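Local coordinates for protein biofilm growth-associated repressor (Xylella fastidiosa, PDB 3PQK) that represses transcription of its own operon by binding a palindromic AT-rich sequence that spans the -10 region of the blh promoter, at residues S54-E67 against Y77-N89. Residues are numbered along the deposited sequence; the frame is centred on the assembly and turned at random.
Sequences SQQLGVLRESGIVE and YRLTEAKAAQLVN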
loop_
_atom_site.group_PDB
_atom_site.type_symbol
_atom_site.label_atom_id
_atom_site.label_comp_id
_atom_site.label_asym_id
_atom_site.label_seq_id
_atom_site.Cartn_x
_atom_site.Cartn_y
_atom_site.Cartn_z
ATOM N N SER B 54 -6.731 8.769 19.162
ATOM C CA SER B 54 -7.752 9.620 18.544
ATOM C C SER B 54 -7.190 10.555 17.469
ATOM O O SER B 54 -7.936 10.946 16.580
ATOM C CB SER B 54 -8.575 10.382 19.583
ATOM O OG SER B 54 -9.735 9.646 19.938
ATOM N N GLN B 55 -5.880 10.890 17.531
ATOM C CA GLN B 55 -5.231 11.708 16.486
ATOM C C GLN B 55 -5.194 10.903 15.183
ATOM O O GLN B 55 -5.601 11.408 14.127
ATOM C CB GLN B 55 -3.794 12.105 16.863
ATOM C CG GLN B 55 -3.704 13.183 17.938
ATOM C CD GLN B 55 -2.304 13.395 18.475
ATOM O OE1 GLN B 55 -1.368 12.634 18.199
ATOM N NE2 GLN B 55 -2.126 14.449 19.257
ATOM N N GLN B 56 -4.782 9.624 15.294
ATOM C CA GLN B 56 -4.673 8.691 14.174
ATOM C C GLN B 56 -5.989 8.257 13.565
ATOM O O GLN B 56 -6.068 8.175 12.336
ATOM C CB GLN B 56 -3.725 7.524 14.507
ATOM C CG GLN B 56 -2.285 7.983 14.860
ATOM C CD GLN B 56 -1.706 8.889 13.805
ATOM O OE1 GLN B 56 -1.752 8.577 12.615
ATOM N NE2 GLN B 56 -1.224 10.070 14.207
ATOM N N LEU B 57 -7.053 8.042 14.386
ATOM C CA LEU B 57 -8.400 7.727 13.860
ATOM C C LEU B 57 -8.950 8.995 13.169
ATOM O O LEU B 57 -9.733 8.905 12.216
ATOM C CB LEU B 57 -9.375 7.250 14.966
ATOM C CG LEU B 57 -9.165 5.834 15.552
ATOM C CD1 LEU B 57 -9.737 5.727 16.993
ATOM C CD2 LEU B 57 -9.793 4.750 14.670
ATOM N N GLY B 58 -8.533 10.164 13.678
ATOM C CA GLY B 58 -8.868 11.477 13.127
ATOM C C GLY B 58 -8.358 11.582 11.703
ATOM O O GLY B 58 -9.158 11.783 10.794
ATOM N N VAL B 59 -7.059 11.274 11.486
ATOM C CA VAL B 59 -6.425 11.219 10.147
ATOM C C VAL B 59 -7.160 10.227 9.223
ATOM O O VAL B 59 -7.479 10.569 8.099
ATOM C CB VAL B 59 -4.906 10.914 10.216
ATOM C CG1 VAL B 59 -4.314 10.670 8.821
ATOM C CG2 VAL B 59 -4.148 12.029 10.938
ATOM N N LEU B 60 -7.458 9.016 9.706
ATOM C CA LEU B 60 -8.138 7.960 8.927
ATOM C C LEU B 60 -9.547 8.333 8.554
ATOM O O LEU B 60 -10.054 7.878 7.532
ATOM C CB LEU B 60 -8.148 6.632 9.735
ATOM C CG LEU B 60 -6.802 5.905 9.859
ATOM C CD1 LEU B 60 -6.907 4.740 10.850
ATOM C CD2 LEU B 60 -6.278 5.414 8.464
ATOM N N ARG B 61 -10.221 9.105 9.426
ATOM C CA ARG B 61 -11.590 9.591 9.202
ATOM C C ARG B 61 -11.540 10.691 8.156
ATOM O O ARG B 61 -12.352 10.677 7.234
ATOM C CB ARG B 61 -12.215 10.122 10.510
ATOM C CG ARG B 61 -13.394 9.321 11.043
ATOM C CD ARG B 61 -14.062 10.031 12.213
ATOM N NE ARG B 61 -15.454 10.426 11.939
ATOM C CZ ARG B 61 -16.033 11.519 12.439
ATOM N NH1 ARG B 61 -15.339 12.361 13.185
ATOM N NH2 ARG B 61 -17.304 11.798 12.155
ATOM N N GLU B 62 -10.580 11.637 8.281
ATOM C CA GLU B 62 -10.416 12.743 7.291
ATOM C C GLU B 62 -10.134 12.142 5.923
ATOM O O GLU B 62 -10.729 12.555 4.923
ATOM C CB GLU B 62 -9.236 13.652 7.643
ATOM C CG GLU B 62 -9.198 14.228 9.043
ATOM C CD GLU B 62 -9.932 15.523 9.294
ATOM O OE1 GLU B 62 -9.401 16.347 10.070
ATOM O OE2 GLU B 62 -11.042 15.706 8.744
ATOM N N SER B 63 -9.276 11.098 5.888
ATOM C CA SER B 63 -8.920 10.416 4.652
ATOM C C SER B 63 -10.045 9.581 4.040
ATOM O O SER B 63 -9.897 9.085 2.930
ATOM C CB SER B 63 -7.649 9.603 4.849
ATOM O OG SER B 63 -6.684 10.418 5.503
ATOM N N GLY B 64 -11.167 9.453 4.736
ATOM C CA GLY B 64 -12.315 8.689 4.237
ATOM C C GLY B 64 -12.170 7.183 4.349
ATOM O O GLY B 64 -12.916 6.435 3.711
ATOM N N ILE B 65 -11.233 6.723 5.183
ATOM C CA ILE B 65 -10.911 5.291 5.332
ATOM C C ILE B 65 -11.726 4.656 6.466
ATOM O O ILE B 65 -12.116 3.488 6.390
ATOM C CB ILE B 65 -9.361 5.122 5.508
ATOM C CG1 ILE B 65 -8.610 5.578 4.214
ATOM C CG2 ILE B 65 -8.972 3.661 5.853
ATOM C CD1 ILE B 65 -7.095 5.779 4.407
ATOM N N VAL B 66 -11.971 5.437 7.521
ATOM C CA VAL B 66 -12.730 5.016 8.674
ATOM C C VAL B 66 -13.878 6.030 8.870
ATOM O O VAL B 66 -13.749 7.200 8.524
ATOM C CB VAL B 66 -11.795 4.900 9.921
ATOM C CG1 VAL B 66 -12.587 4.730 11.221
ATOM C CG2 VAL B 66 -10.794 3.754 9.749
ATOM N N GLU B 67 -14.980 5.566 9.433
ATOM C CA GLU B 67 -16.134 6.383 9.785
ATOM C C GLU B 67 -16.684 5.924 11.152
ATOM O O GLU B 67 -16.288 4.867 11.659
ATOM C CB GLU B 67 -17.206 6.305 8.695
ATOM C CG GLU B 67 -17.739 4.909 8.407
ATOM C CD GLU B 67 -18.859 4.893 7.387
ATOM O OE1 GLU B 67 -19.332 5.988 7.009
ATOM O OE2 GLU B 67 -19.263 3.789 6.958
ATOM N N TYR B 77 -16.213 2.756 15.640
ATOM C CA TYR B 77 -15.474 3.060 14.416
ATOM C C TYR B 77 -15.543 1.831 13.549
ATOM O O TYR B 77 -15.626 0.723 14.054
ATOM C CB TYR B 77 -14.031 3.419 14.732
ATOM C CG TYR B 77 -13.888 4.723 15.490
ATOM C CD1 TYR B 77 -13.542 5.901 14.833
ATOM C CD2 TYR B 77 -14.027 4.766 16.874
ATOM C CE1 TYR B 77 -13.349 7.090 15.531
ATOM C CE2 TYR B 77 -13.849 5.955 17.584
ATOM C CZ TYR B 77 -13.522 7.117 16.906
ATOM O OH TYR B 77 -13.322 8.290 17.594
ATOM N N ARG B 78 -15.539 2.027 12.250
ATOM C CA ARG B 78 -15.632 0.993 11.249
ATOM C C ARG B 78 -14.963 1.522 9.987
ATOM O O ARG B 78 -14.864 2.739 9.798
ATOM C CB ARG B 78 -17.108 0.661 10.941
ATOM C CG ARG B 78 -17.985 1.864 10.538
ATOM C CD ARG B 78 -19.379 1.464 10.075
ATOM N NE ARG B 78 -19.401 1.107 8.656
ATOM C CZ ARG B 78 -20.325 0.345 8.075
ATOM N NH1 ARG B 78 -21.319 -0.172 8.792
ATOM N NH2 ARG B 78 -20.252 0.076 6.777
ATOM N N LEU B 79 -14.557 0.610 9.124
ATOM C CA LEU B 79 -13.981 0.941 7.849
ATOM C C LEU B 79 -15.082 1.462 6.934
ATOM O O LEU B 79 -16.238 1.036 7.039
ATOM C CB LEU B 79 -13.402 -0.334 7.216
ATOM C CG LEU B 79 -12.127 -0.888 7.829
ATOM C CD1 LEU B 79 -11.759 -2.203 7.151
ATOM C CD2 LEU B 79 -10.970 0.115 7.709
ATOM N N THR B 80 -14.733 2.329 5.995
ATOM C CA THR B 80 -15.754 2.747 5.025
ATOM C C THR B 80 -15.873 1.638 3.964
ATOM O O THR B 80 -15.101 0.671 3.995
ATOM C CB THR B 80 -15.466 4.128 4.455
ATOM O OG1 THR B 80 -14.213 4.113 3.788
ATOM C CG2 THR B 80 -15.486 5.203 5.512
ATOM N N GLU B 81 -16.870 1.738 3.073
ATOM C CA GLU B 81 -17.090 0.748 2.025
ATOM C C GLU B 81 -16.507 1.239 0.691
ATOM O O GLU B 81 -16.710 0.624 -0.365
ATOM C CB GLU B 81 -18.576 0.394 1.917
ATOM C CG GLU B 81 -19.079 -0.472 3.058
ATOM C CD GLU B 81 -20.506 -0.950 2.878
ATOM O OE1 GLU B 81 -21.437 -0.128 3.044
ATOM O OE2 GLU B 81 -20.694 -2.146 2.556
ATOM N N ALA B 82 -15.703 2.307 0.773
ATOM C CA ALA B 82 -15.029 2.932 -0.358
ATOM C C ALA B 82 -13.910 2.060 -0.897
ATOM O O ALA B 82 -13.548 1.039 -0.298
ATOM C CB ALA B 82 -14.475 4.287 0.070
ATOM N N LYS B 83 -13.346 2.494 -2.027
ATOM C CA LYS B 83 -12.250 1.861 -2.750
ATOM C C LYS B 83 -11.053 1.503 -1.848
ATOM O O LYS B 83 -10.525 0.414 -1.985
ATOM C CB LYS B 83 -11.832 2.766 -3.938
ATOM C CG LYS B 83 -10.776 2.182 -4.875
ATOM C CD LYS B 83 -11.335 1.063 -5.711
ATOM C CE LYS B 83 -10.293 0.578 -6.676
ATOM N NZ LYS B 83 -10.568 -0.815 -7.077
ATOM N N ALA B 84 -10.649 2.395 -0.929
ATOM C CA ALA B 84 -9.541 2.190 0.008
ATOM C C ALA B 84 -9.680 0.942 0.932
ATOM O O ALA B 84 -8.666 0.379 1.368
ATOM C CB ALA B 84 -9.355 3.422 0.858
ATOM N N ALA B 85 -10.922 0.529 1.243
ATOM C CA ALA B 85 -11.168 -0.644 2.094
ATOM C C ALA B 85 -10.650 -1.925 1.423
ATOM O O ALA B 85 -10.248 -2.863 2.121
ATOM C CB ALA B 85 -12.655 -0.773 2.411
ATOM N N GLN B 86 -10.595 -1.925 0.071
ATOM C CA GLN B 86 -10.075 -3.051 -0.726
ATOM C C GLN B 86 -8.567 -3.180 -0.478
ATOM O O GLN B 86 -8.056 -4.287 -0.324
ATOM C CB GLN B 86 -10.347 -2.836 -2.237
ATOM C CG GLN B 86 -11.829 -2.906 -2.686
ATOM C CD GLN B 86 -12.026 -2.494 -4.159
ATOM O OE1 GLN B 86 -11.142 -2.643 -5.010
ATOM N NE2 GLN B 86 -13.195 -1.954 -4.509
ATOM N N LEU B 87 -7.870 -2.050 -0.353
ATOM C CA LEU B 87 -6.432 -2.072 -0.090
ATOM C C LEU B 87 -6.186 -2.542 1.353
ATOM O O LEU B 87 -5.305 -3.382 1.586
ATOM C CB LEU B 87 -5.780 -0.701 -0.364
ATOM C CG LEU B 87 -4.267 -0.563 0.020
ATOM C CD1 LEU B 87 -3.400 -1.601 -0.701
ATOM C CD2 LEU B 87 -3.763 0.846 -0.246
ATOM N N VAL B 88 -6.989 -2.029 2.295
ATOM C CA VAL B 88 -6.919 -2.394 3.720
ATOM C C VAL B 88 -7.101 -3.921 3.836
ATOM O O VAL B 88 -6.284 -4.585 4.467
ATOM C CB VAL B 88 -7.942 -1.630 4.591
ATOM C CG1 VAL B 88 -7.919 -2.152 6.026
ATOM C CG2 VAL B 88 -7.674 -0.125 4.583
ATOM N N ASN B 89 -8.146 -4.467 3.168
ATOM C CA ASN B 89 -8.419 -5.901 3.157
ATOM C C ASN B 89 -7.227 -6.728 2.611
ATOM O O ASN B 89 -6.953 -7.800 3.142
ATOM C CB ASN B 89 -9.710 -6.185 2.383
ATOM C CG ASN B 89 -10.957 -6.044 3.232
ATOM O OD1 ASN B 89 -11.864 -5.276 2.920
ATOM N ND2 ASN B 89 -11.025 -6.766 4.338
#
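The base of the winged-helix wing, an antiparallel hairpin, joins here to the second helix of the predicted helix-turn-helix. Glu67 and Arg78 form a hydrogen-bonded pair, Glu67 N giving a nearly straight bond to Arg78 O (2.9 Å, 170°) and Arg78 N returning one to Glu67 O. Their side chains run side by side on one face, where Glu67 OE2 meets Arg78 NE at 3.2 Å. OE2 alone makes this salt bridge, and the carboxylate and guanidinium planes, 79° apart, are far from a coplanar two-oxygen pairing; Arg78 also reaches toward Glu81 through a long ion pair.

A Schellman motif closes the C-terminal end of helix 52-62, with Gly64 at the positive phi that suits glycine. The carbonyls of Gly64 and Ile65 both turn to Thr80: its hydroxyl donates to Gly64 O (2.7 Å) and its amide to Ile65 O. A chi1 of 60° sets OG1 between backbone N and carbonyl carbon, which brings it to Gly64 O, while CG2 packs on the Glu67 chain.

Leu57 lays CD1 over the centre of the Tyr77 ring, a CH-pi contact 4.0 Å from the centroid, and Val66 CG1 meets the ring's edge. In the turn ahead of the strand, branched Ile65 reaches helix 84-96 with CG1 on Ala84 CB (4.1 Å) and CG2 on Val88 CG2. Polar bonds thus fix the strand register and satisfy the turn's carbonyls, while Leu57 packs the putative recognition helix against the wing and Ile65 ties the turn to helix 84-96.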